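Local coordinates for uncharacterized protein VP1736 (PDB 3LXQ) that is of unknown function but carries a sulfatase-family domain of the alkaline phosphatase clan, joined to a smaller antiparallel sheet, at residues E42-K47 with L397-K402; Y174-I179 with G197-V202; P78-G83 with D366-L371. All coordinates share one frame; numbering follows the deposited sequence.

Interaction 1: E42-K47 with L397-K402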
loop_
_atom_site.group_PDB
_atom_site.type_symbol
_atom_site.label_atom_id
_atom_site.label_comp_id
_atom_site.label_asym_id
_atom_site.label_seq_id
_atom_site.Cartn_x
_atom_site.Cartn_y
_atom_site.Cartn_z
ATOM N N GLU A 42 13.501 5.910 18.971
ATOM C CA GLU A 42 14.682 5.796 19.828
ATOM C C GLU A 42 14.316 5.355 21.251
ATOM O O GLU A 42 14.973 4.484 21.817
ATOM C CB GLU A 42 15.470 7.109 19.853
ATOM C CG GLU A 42 16.629 7.169 18.854
ATOM C CD GLU A 42 17.850 7.907 19.407
ATOM O OE1 GLU A 42 18.384 8.800 18.712
ATOM O OE2 GLU A 42 18.280 7.598 20.542
ATOM N N GLN A 43 13.245 5.934 21.795
ATOM C CA GLN A 43 12.786 5.651 23.162
ATOM C C GLN A 43 12.331 4.201 23.384
ATOM O O GLN A 43 12.396 3.703 24.509
ATOM C CB GLN A 43 11.663 6.620 23.565
ATOM N N PHE A 44 11.877 3.530 22.324
ATOM C CA PHE A 44 11.320 2.174 22.446
ATOM C C PHE A 44 12.328 1.060 22.178
ATOM O O PHE A 44 12.310 0.022 22.844
ATOM C CB PHE A 44 10.135 1.975 21.494
ATOM C CG PHE A 44 8.937 2.809 21.814
ATOM C CD1 PHE A 44 8.098 2.471 22.879
ATOM C CD2 PHE A 44 8.622 3.918 21.034
ATOM C CE1 PHE A 44 6.972 3.235 23.174
ATOM C CE2 PHE A 44 7.493 4.694 21.323
ATOM C CZ PHE A 44 6.668 4.348 22.397
ATOM N N TYR A 45 13.183 1.277 21.183
ATOM C CA TYR A 45 14.012 0.207 20.609
ATOM C C TYR A 45 15.502 0.347 20.912
ATOM O O TYR A 45 16.286 -0.572 20.651
ATOM C CB TYR A 45 13.814 0.150 19.085
ATOM C CG TYR A 45 12.374 0.038 18.626
ATOM C CD1 TYR A 45 11.474 -0.822 19.266
ATOM C CD2 TYR A 45 11.921 0.763 17.521
ATOM C CE1 TYR A 45 10.150 -0.932 18.838
ATOM C CE2 TYR A 45 10.591 0.657 17.079
ATOM C CZ TYR A 45 9.714 -0.193 17.742
ATOM O OH TYR A 45 8.407 -0.304 17.318
ATOM N N GLY A 46 15.888 1.503 21.442
ATOM C CA GLY A 46 17.294 1.794 21.711
ATOM C C GLY A 46 17.880 2.776 20.718
ATOM O O GLY A 46 17.343 2.976 19.626
ATOM N N LYS A 47 18.993 3.385 21.111
ATOM C CA LYS A 47 19.712 4.345 20.281
ATOM C C LYS A 47 20.521 3.642 19.194
ATOM O O LYS A 47 20.817 2.451 19.304
ATOM C CB LYS A 47 20.640 5.198 21.155
ATOM N N LEU A 397 11.001 -6.206 17.444
ATOM C CA LEU A 397 11.472 -5.253 18.442
ATOM C C LEU A 397 10.271 -4.679 19.194
ATOM O O LEU A 397 9.311 -4.208 18.580
ATOM C CB LEU A 397 12.233 -4.100 17.764
ATOM C CG LEU A 397 13.318 -4.465 16.756
ATOM C CD1 LEU A 397 13.929 -3.190 16.204
ATOM C CD2 LEU A 397 14.393 -5.358 17.397
ATOM N N SER A 398 10.330 -4.729 20.521
ATOM C CA SER A 398 9.267 -4.193 21.352
ATOM C C SER A 398 9.816 -3.169 22.365
ATOM O O SER A 398 11.046 -3.102 22.576
ATOM C CB SER A 398 8.521 -5.342 22.052
ATOM O OG SER A 398 9.405 -6.402 22.374
ATOM N N PRO A 399 8.917 -2.377 23.011
ATOM C CA PRO A 399 9.347 -1.424 24.050
ATOM C C PRO A 399 10.188 -2.044 25.166
ATOM O O PRO A 399 10.078 -3.244 25.451
ATOM C CB PRO A 399 8.022 -0.900 24.612
ATOM C CG PRO A 399 7.070 -1.017 23.464
ATOM C CD PRO A 399 7.462 -2.290 22.769
ATOM N N GLY A 400 11.017 -1.214 25.797
ATOM C CA GLY A 400 11.937 -1.672 26.828
ATOM C C GLY A 400 13.135 -2.331 26.179
ATOM O O GLY A 400 13.845 -3.106 26.825
ATOM N N GLU A 401 13.345 -2.018 24.896
ATOM C CA GLU A 401 14.443 -2.548 24.081
ATOM C C GLU A 401 14.495 -4.075 24.039
ATOM O O GLU A 401 15.574 -4.663 23.956
ATOM C CB GLU A 401 15.794 -1.973 24.532
ATOM C CG GLU A 401 15.912 -0.457 24.412
ATOM C CD GLU A 401 17.238 0.079 24.936
ATOM O OE1 GLU A 401 17.373 1.314 25.060
ATOM O OE2 GLU A 401 18.147 -0.726 25.220
ATOM N N LYS A 402 13.332 -4.715 24.102
ATOM C CA LYS A 402 13.256 -6.172 24.043
ATOM C C LYS A 402 13.329 -6.639 22.592
ATOM O O LYS A 402 12.724 -6.036 21.696
ATOM C CB LYS A 402 11.984 -6.689 24.723
#
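Glu401 and Phe44 are joined by a backbone hydrogen bond: the N of Glu401 reaches Phe44 O at 3.1 Å, with 148° at the hydrogen. The same oxygen, on the final turn of helix 41-45, is approached by Pro399 CA at 3.5 Å in a CA-H...O contact.

Apolar contacts follow. Pro399 presents CG to Phe44 CD1 at 3.7 Å, the proline ring offering an apolar surface to the aromatic one. Leu397 lays CB against Tyr45 CD1 at 3.7 Å, the two side chains crossing at about a right angle, while Ser398 O lies near the plane of the tyrosine ring, at its edge.

Glu401 works mainly through its aliphatic part. With CG beside its backbone N (chi1 -61°) and the chain extended, CG rests 3.6 Å from Tyr45 C, and OE1 stands 3.4 Å from Gly46 CA. Glycine fits here twice over, having a positive phi of 106° and no CB to press on that carboxylate.

The turn of the hairpin formed by strands 394-398 and 402-409 thus meets the helix end. Tyr45 runs on over Phe386 of strand 385-390 and Ala432 of helix 422-441, its OH bonded to Lys384 O and Gln381 NE2.

Interaction 2: Y174-I179 with G197-V202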
loop_
_atom_site.group_PDB
_atom_site.type_symbol
_atom_site.label_atom_id
_atom_site.label_comp_id
_atom_site.label_asym_id
_atom_site.label_seq_id
_atom_site.Cartn_x
_atom_site.Cartn_y
_atom_site.Cartn_z
ATOM N N TYR A 174 1.271 15.281 -14.707
ATOM C CA TYR A 174 0.071 14.472 -14.458
ATOM C C TYR A 174 -1.040 15.251 -13.745
ATOM O O TYR A 174 -0.772 16.124 -12.906
ATOM C CB TYR A 174 0.402 13.254 -13.574
ATOM C CG TYR A 174 0.969 12.026 -14.269
ATOM C CD1 TYR A 174 2.222 12.055 -14.890
ATOM C CD2 TYR A 174 0.273 10.810 -14.247
ATOM C CE1 TYR A 174 2.753 10.902 -15.499
ATOM C CE2 TYR A 174 0.789 9.663 -14.853
ATOM C CZ TYR A 174 2.025 9.717 -15.471
ATOM O OH TYR A 174 2.514 8.598 -16.087
ATOM N N HIS A 175 -2.287 14.913 -14.063
ATOM C CA HIS A 175 -3.394 15.293 -13.215
ATOM C C HIS A 175 -3.437 14.266 -12.097
ATOM O O HIS A 175 -3.284 13.074 -12.346
ATOM C CB HIS A 175 -4.712 15.278 -13.973
ATOM C CG HIS A 175 -5.871 15.744 -13.150
ATOM N ND1 HIS A 175 -6.230 17.074 -13.054
ATOM C CD2 HIS A 175 -6.743 15.060 -12.372
ATOM C CE1 HIS A 175 -7.279 17.183 -12.259
ATOM N NE2 HIS A 175 -7.606 15.977 -11.828
ATOM N N THR A 176 -3.632 14.726 -10.866
ATOM C CA THR A 176 -3.642 13.807 -9.715
ATOM C C THR A 176 -4.933 13.941 -8.915
ATOM O O THR A 176 -5.402 15.054 -8.650
ATOM C CB THR A 176 -2.413 14.006 -8.812
ATOM O OG1 THR A 176 -2.309 15.387 -8.434
ATOM C CG2 THR A 176 -1.144 13.587 -9.548
ATOM N N GLN A 177 -5.514 12.802 -8.545
ATOM C CA GLN A 177 -6.809 12.798 -7.875
ATOM C C GLN A 177 -6.938 11.688 -6.854
ATOM O O GLN A 177 -6.193 10.715 -6.879
ATOM C CB GLN A 177 -7.966 12.716 -8.883
ATOM C CG GLN A 177 -8.010 11.418 -9.677
ATOM C CD GLN A 177 -9.291 11.235 -10.468
ATOM O OE1 GLN A 177 -10.036 12.189 -10.714
ATOM N NE2 GLN A 177 -9.556 9.997 -10.875
ATOM N N PHE A 178 -7.904 11.866 -5.960
ATOM C CA PHE A 178 -8.272 10.888 -4.963
ATOM C C PHE A 178 -9.769 10.689 -5.110
ATOM O O PHE A 178 -10.513 11.648 -5.091
ATOM C CB PHE A 178 -7.940 11.445 -3.581
ATOM C CG PHE A 178 -8.467 10.619 -2.431
ATOM C CD1 PHE A 178 -8.167 9.259 -2.315
ATOM C CD2 PHE A 178 -9.226 11.224 -1.433
ATOM C CE1 PHE A 178 -8.642 8.501 -1.230
ATOM C CE2 PHE A 178 -9.697 10.484 -0.346
ATOM C CZ PHE A 178 -9.400 9.117 -0.242
ATOM N N ILE A 179 -10.206 9.451 -5.295
ATOM C CA ILE A 179 -11.633 9.165 -5.330
ATOM C C ILE A 179 -12.015 8.350 -4.098
ATOM O O ILE A 179 -11.450 7.291 -3.851
ATOM C CB ILE A 179 -12.091 8.422 -6.610
ATOM C CG1 ILE A 179 -11.588 9.133 -7.880
ATOM C CG2 ILE A 179 -13.626 8.333 -6.645
ATOM C CD1 ILE A 179 -11.920 8.382 -9.196
ATOM N N GLY A 197 0.275 17.457 -3.277
ATOM C CA GLY A 197 0.329 17.117 -4.698
ATOM C C GLY A 197 -0.929 16.632 -5.393
ATOM O O GLY A 197 -0.926 16.438 -6.612
ATOM N N PHE A 198 -2.001 16.422 -4.641
ATOM C CA PHE A 198 -3.280 16.080 -5.257
ATOM C C PHE A 198 -3.991 17.343 -5.758
ATOM O O PHE A 198 -4.058 18.347 -5.041
ATOM C CB PHE A 198 -4.166 15.296 -4.291
ATOM C CG PHE A 198 -3.746 13.864 -4.103
ATOM C CD1 PHE A 198 -2.668 13.540 -3.284
ATOM C CD2 PHE A 198 -4.436 12.836 -4.739
ATOM C CE1 PHE A 198 -2.286 12.210 -3.101
ATOM C CE2 PHE A 198 -4.059 11.503 -4.566
ATOM C CZ PHE A 198 -2.977 11.190 -3.746
ATOM N N ASP A 199 -4.490 17.282 -6.996
ATOM C CA ASP A 199 -5.194 18.399 -7.629
ATOM C C ASP A 199 -6.669 18.394 -7.251
ATOM O O ASP A 199 -7.166 19.329 -6.625
ATOM C CB ASP A 199 -5.083 18.325 -9.162
ATOM C CG ASP A 199 -3.717 18.722 -9.680
ATOM O OD1 ASP A 199 -2.971 19.409 -8.953
ATOM O OD2 ASP A 199 -3.392 18.354 -10.831
ATOM N N GLN A 200 -7.353 17.328 -7.656
ATOM C CA GLN A 200 -8.787 17.165 -7.486
ATOM C C GLN A 200 -9.054 16.152 -6.375
ATOM O O GLN A 200 -8.317 15.178 -6.229
ATOM C CB GLN A 200 -9.382 16.676 -8.807
ATOM C CG GLN A 200 -10.790 16.104 -8.733
ATOM C CD GLN A 200 -11.237 15.474 -10.042
ATOM O OE1 GLN A 200 -12.331 15.756 -10.532
ATOM N NE2 GLN A 200 -10.387 14.627 -10.623
ATOM N N ILE A 201 -10.085 16.402 -5.575
ATOM C CA ILE A 201 -10.608 15.389 -4.666
ATOM C C ILE A 201 -12.091 15.205 -4.935
ATOM O O ILE A 201 -12.882 16.162 -4.901
ATOM C CB ILE A 201 -10.332 15.692 -3.169
ATOM C CG1 ILE A 201 -8.847 15.485 -2.864
ATOM C CG2 ILE A 201 -11.166 14.772 -2.268
ATOM C CD1 ILE A 201 -8.438 15.823 -1.451
ATOM N N VAL A 202 -12.437 13.961 -5.234
ATOM C CA VAL A 202 -13.797 13.549 -5.502
ATOM C C VAL A 202 -14.260 12.816 -4.252
ATOM O O VAL A 202 -13.645 11.835 -3.839
ATOM C CB VAL A 202 -13.849 12.613 -6.735
ATOM C CG1 VAL A 202 -15.279 12.214 -7.074
ATOM C CG2 VAL A 202 -13.171 13.272 -7.939
#
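Gly197 O accepts the hydroxyl of Thr176 at an OG1 to O distance of 2.5 Å, the hydrogen bond lying in the carbonyl plane on a lone pair. Thr176 holds OG1 between its backbone N and carbonyl carbon (chi1 53°), which aims the hydroxyl across the gap; threonine suits the place because its hydroxyl sits on CB, close enough to the backbone to reach the neighbouring carbonyl. Gly197 itself has a positive phi, a conformation glycine adopts easily.

Phe198 turns the edge of its ring to the backbone of Gln177, with CE2 3.2 Å from Gln177 O, and its CD2 packs on Phe178 CB. Its ring also meets that of Phe193 on helix 189-195. This is the beta-alpha-beta unit of strand 175-180, helix 189-195 and strand 200-202, in which the helix carries the chain over the sheet to a neighbouring parallel strand.

Asp199 sends its N to Thr176 O at 2.9 Å from well above the carbonyl plane, while its CB sits over one face of the His175 ring. Gln200 N shares that acceptor at 3.2 Å, coming almost straight at the oxygen, so one carbonyl is gripped by two successive N-H groups where the strand begins. The Gln200 side chain is extended, standing beside Gln177; its NE2 lies at the edge of the His175 ring without a hydrogen bond to it, and makes a weak one to Glu230 OE2. Phe178 N bonds weakly to Gln200 O at 3.3 Å.

Ile201 faces the other way, together with Phe178, touching the ring edge at CD2 with CG2 (4.1 Å); helix 189-195 covers this apolar side. Val202 N then reaches Phe178 O at 3.0 Å, nearly straight at 168°, and its CG1 meets Ile179 CG2 on the face shared with Gln177 and Gln200.

Interaction 3: P78-G83 with D366-L371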
loop_
_atom_site.group_PDB
_atom_site.type_symbol
_atom_site.label_atom_id
_atom_site.label_comp_id
_atom_site.label_asym_id
_atom_site.label_seq_id
_atom_site.Cartn_x
_atom_site.Cartn_y
_atom_site.Cartn_z
ATOM N N PRO A 78 15.862 4.517 -12.877
ATOM C CA PRO A 78 15.184 4.657 -14.169
ATOM C C PRO A 78 14.068 3.621 -14.327
ATOM O O PRO A 78 14.201 2.476 -13.885
ATOM C CB PRO A 78 16.304 4.444 -15.209
ATOM C CG PRO A 78 17.517 3.953 -14.444
ATOM C CD PRO A 78 17.158 3.818 -12.987
ATOM N N ALA A 79 12.968 4.043 -14.934
ATOM C CA ALA A 79 11.829 3.170 -15.152
ATOM C C ALA A 79 12.175 2.025 -16.099
ATOM O O ALA A 79 12.913 2.215 -17.067
ATOM C CB ALA A 79 10.653 3.969 -15.695
ATOM N N THR A 80 11.633 0.846 -15.798
ATOM C CA THR A 80 11.730 -0.324 -16.663
ATOM C C THR A 80 10.988 -0.065 -17.962
ATOM O O THR A 80 11.566 -0.177 -19.041
ATOM C CB THR A 80 11.192 -1.572 -15.956
ATOM O OG1 THR A 80 12.064 -1.888 -14.866
ATOM C CG2 THR A 80 11.116 -2.761 -16.891
ATOM N N TYR A 81 9.720 0.314 -17.865
ATOM C CA TYR A 81 8.952 0.661 -19.055
ATOM C C TYR A 81 9.449 1.987 -19.625
ATOM O O TYR A 81 9.687 2.938 -18.882
ATOM C CB TYR A 81 7.453 0.719 -18.738
ATOM C CG TYR A 81 6.600 1.038 -19.945
ATOM C CD1 TYR A 81 6.459 0.111 -20.987
ATOM C CD2 TYR A 81 5.947 2.271 -20.058
ATOM C CE1 TYR A 81 5.685 0.398 -22.101
ATOM C CE2 TYR A 81 5.172 2.566 -21.167
ATOM C CZ TYR A 81 5.046 1.623 -22.188
ATOM O OH TYR A 81 4.279 1.906 -23.298
ATOM N N GLN A 82 9.619 2.041 -20.942
ATOM C CA GLN A 82 10.206 3.217 -21.590
ATOM C C GLN A 82 9.357 3.822 -22.725
ATOM O O GLN A 82 9.798 4.757 -23.390
ATOM C CB GLN A 82 11.644 2.924 -22.072
ATOM C CG GLN A 82 12.691 2.856 -20.931
ATOM C CD GLN A 82 12.971 4.217 -20.295
ATOM O OE1 GLN A 82 13.168 5.213 -20.996
ATOM N NE2 GLN A 82 12.997 4.261 -18.966
ATOM N N GLY A 83 8.143 3.304 -22.922
ATOM C CA GLY A 83 7.203 3.875 -23.899
ATOM C C GLY A 83 6.475 5.078 -23.313
ATOM O O GLY A 83 6.806 5.531 -22.215
ATOM N N ASP A 366 11.968 -1.443 -6.564
ATOM C CA ASP A 366 11.363 -1.503 -7.891
ATOM C C ASP A 366 11.370 -2.969 -8.251
ATOM O O ASP A 366 12.407 -3.541 -8.606
ATOM C CB ASP A 366 12.186 -0.690 -8.886
ATOM C CG ASP A 366 11.682 -0.807 -10.334
ATOM O OD1 ASP A 366 10.767 -1.612 -10.625
ATOM O OD2 ASP A 366 12.224 -0.079 -11.200
ATOM N N LEU A 367 10.212 -3.593 -8.152
ATOM C CA LEU A 367 10.157 -5.049 -8.268
ATOM C C LEU A 367 10.018 -5.522 -9.715
ATOM O O LEU A 367 9.879 -6.720 -9.964
ATOM C CB LEU A 367 9.065 -5.624 -7.365
ATOM C CG LEU A 367 9.354 -5.435 -5.869
ATOM C CD1 LEU A 367 8.105 -5.618 -5.020
ATOM C CD2 LEU A 367 10.510 -6.327 -5.385
ATOM N N THR A 368 10.072 -4.579 -10.655
ATOM C CA THR A 368 10.181 -4.926 -12.067
ATOM C C THR A 368 11.599 -5.427 -12.346
ATOM O O THR A 368 11.864 -6.015 -13.393
ATOM C CB THR A 368 9.890 -3.737 -13.019
ATOM O OG1 THR A 368 10.881 -2.721 -12.839
ATOM C CG2 THR A 368 8.484 -3.166 -12.809
ATOM N N LYS A 369 12.492 -5.189 -11.386
ATOM C CA LYS A 369 13.891 -5.553 -11.487
ATOM C C LYS A 369 14.208 -6.685 -10.517
ATOM O O LYS A 369 13.472 -6.878 -9.538
ATOM C CB LYS A 369 14.776 -4.327 -11.219
ATOM C CG LYS A 369 14.567 -3.234 -12.271
ATOM C CD LYS A 369 15.282 -1.949 -11.927
ATOM C CE LYS A 369 15.211 -1.006 -13.117
ATOM N NZ LYS A 369 15.475 0.393 -12.722
ATOM N N PRO A 370 15.310 -7.426 -10.782
ATOM C CA PRO A 370 15.684 -8.582 -9.974
ATOM C C PRO A 370 15.910 -8.229 -8.524
ATOM O O PRO A 370 16.352 -7.134 -8.194
ATOM C CB PRO A 370 17.011 -9.045 -10.605
ATOM C CG PRO A 370 16.947 -8.568 -12.004
ATOM C CD PRO A 370 16.262 -7.229 -11.899
ATOM N N LEU A 371 15.602 -9.178 -7.665
ATOM C CA LEU A 371 15.809 -9.016 -6.264
ATOM C C LEU A 371 16.244 -10.385 -5.787
ATOM O O LEU A 371 15.516 -11.371 -5.971
ATOM C CB LEU A 371 14.502 -8.591 -5.586
ATOM C CG LEU A 371 14.570 -8.367 -4.070
ATOM C CD1 LEU A 371 15.271 -7.062 -3.731
ATOM C CD2 LEU A 371 13.173 -8.437 -3.427
#
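Lys369 meets the flat peptide group of Pro78 in the plane of its carbonyl, NZ lying 2.7 Å from Pro78 O. Above one face of the Tyr81 ring, over its centre, sits Gly83 N. Within the same loop Gln82 NE2 donates to Ala79 O at 2.8 Å, the oxygen lying in the plane of the amide. The Asp366 carboxylate takes Thr368 N on the anti side of OD1, 33° out of its plane, at 3.0 Å, while its OD2 has Ser352 OG as a partner and Lys369 NZ in a long salt bridge of 3.6 Å.

Between the loops, Thr80 OG1 and Thr368 OG1 lie 2.5 Å apart, very short for a hydrogen bond, and the proton is not settled; the side chains lie alongside one another, running in opposite senses. Thr368 OG1 is also very close to Asp366 OD1, and has Ser352 OG of helix 346-353 as a hydrogen-bond partner. Its chi1 of 64° sets OG1 between the backbone N and the carbonyl carbon, on the side of the aspartate. The extended lysine suits its place because its long chain passes Thr80, with Lys369 CE 3.7 Å from Thr80 OG1, before the ammonium group reaches the carbonyl.

Asp366 to Lys369 form a type I beta turn, closed by Lys369 N to Asp366 O, and the bond from Thr368 N to Asp366 OD1 makes its start an Asx turn.

How the interactions relate
Interaction 2 is a parallel strand pair in the mixed sheet of the sulfatase-like domain, with backbone bonds between strands, an apolar face under helix 189-195 and a partly polar face with paired glutamines. Interaction 3 is a surface contact of two loops and runs on hydroxyls, a carboxylate and an ammonium group, with scarcely any apolar packing. Interactions 1 and 2 are both partly buried, 2 with the larger share of buried residues; 1 sets a short helix against a hairpin of the separate antiparallel sheet. The contacts share no elements. Centres of interactions 1 and 2 are about 39 Å apart, those of 2 and 3 about 25 Å. In sequence they nest, 2 inside 3 and 3 inside 1.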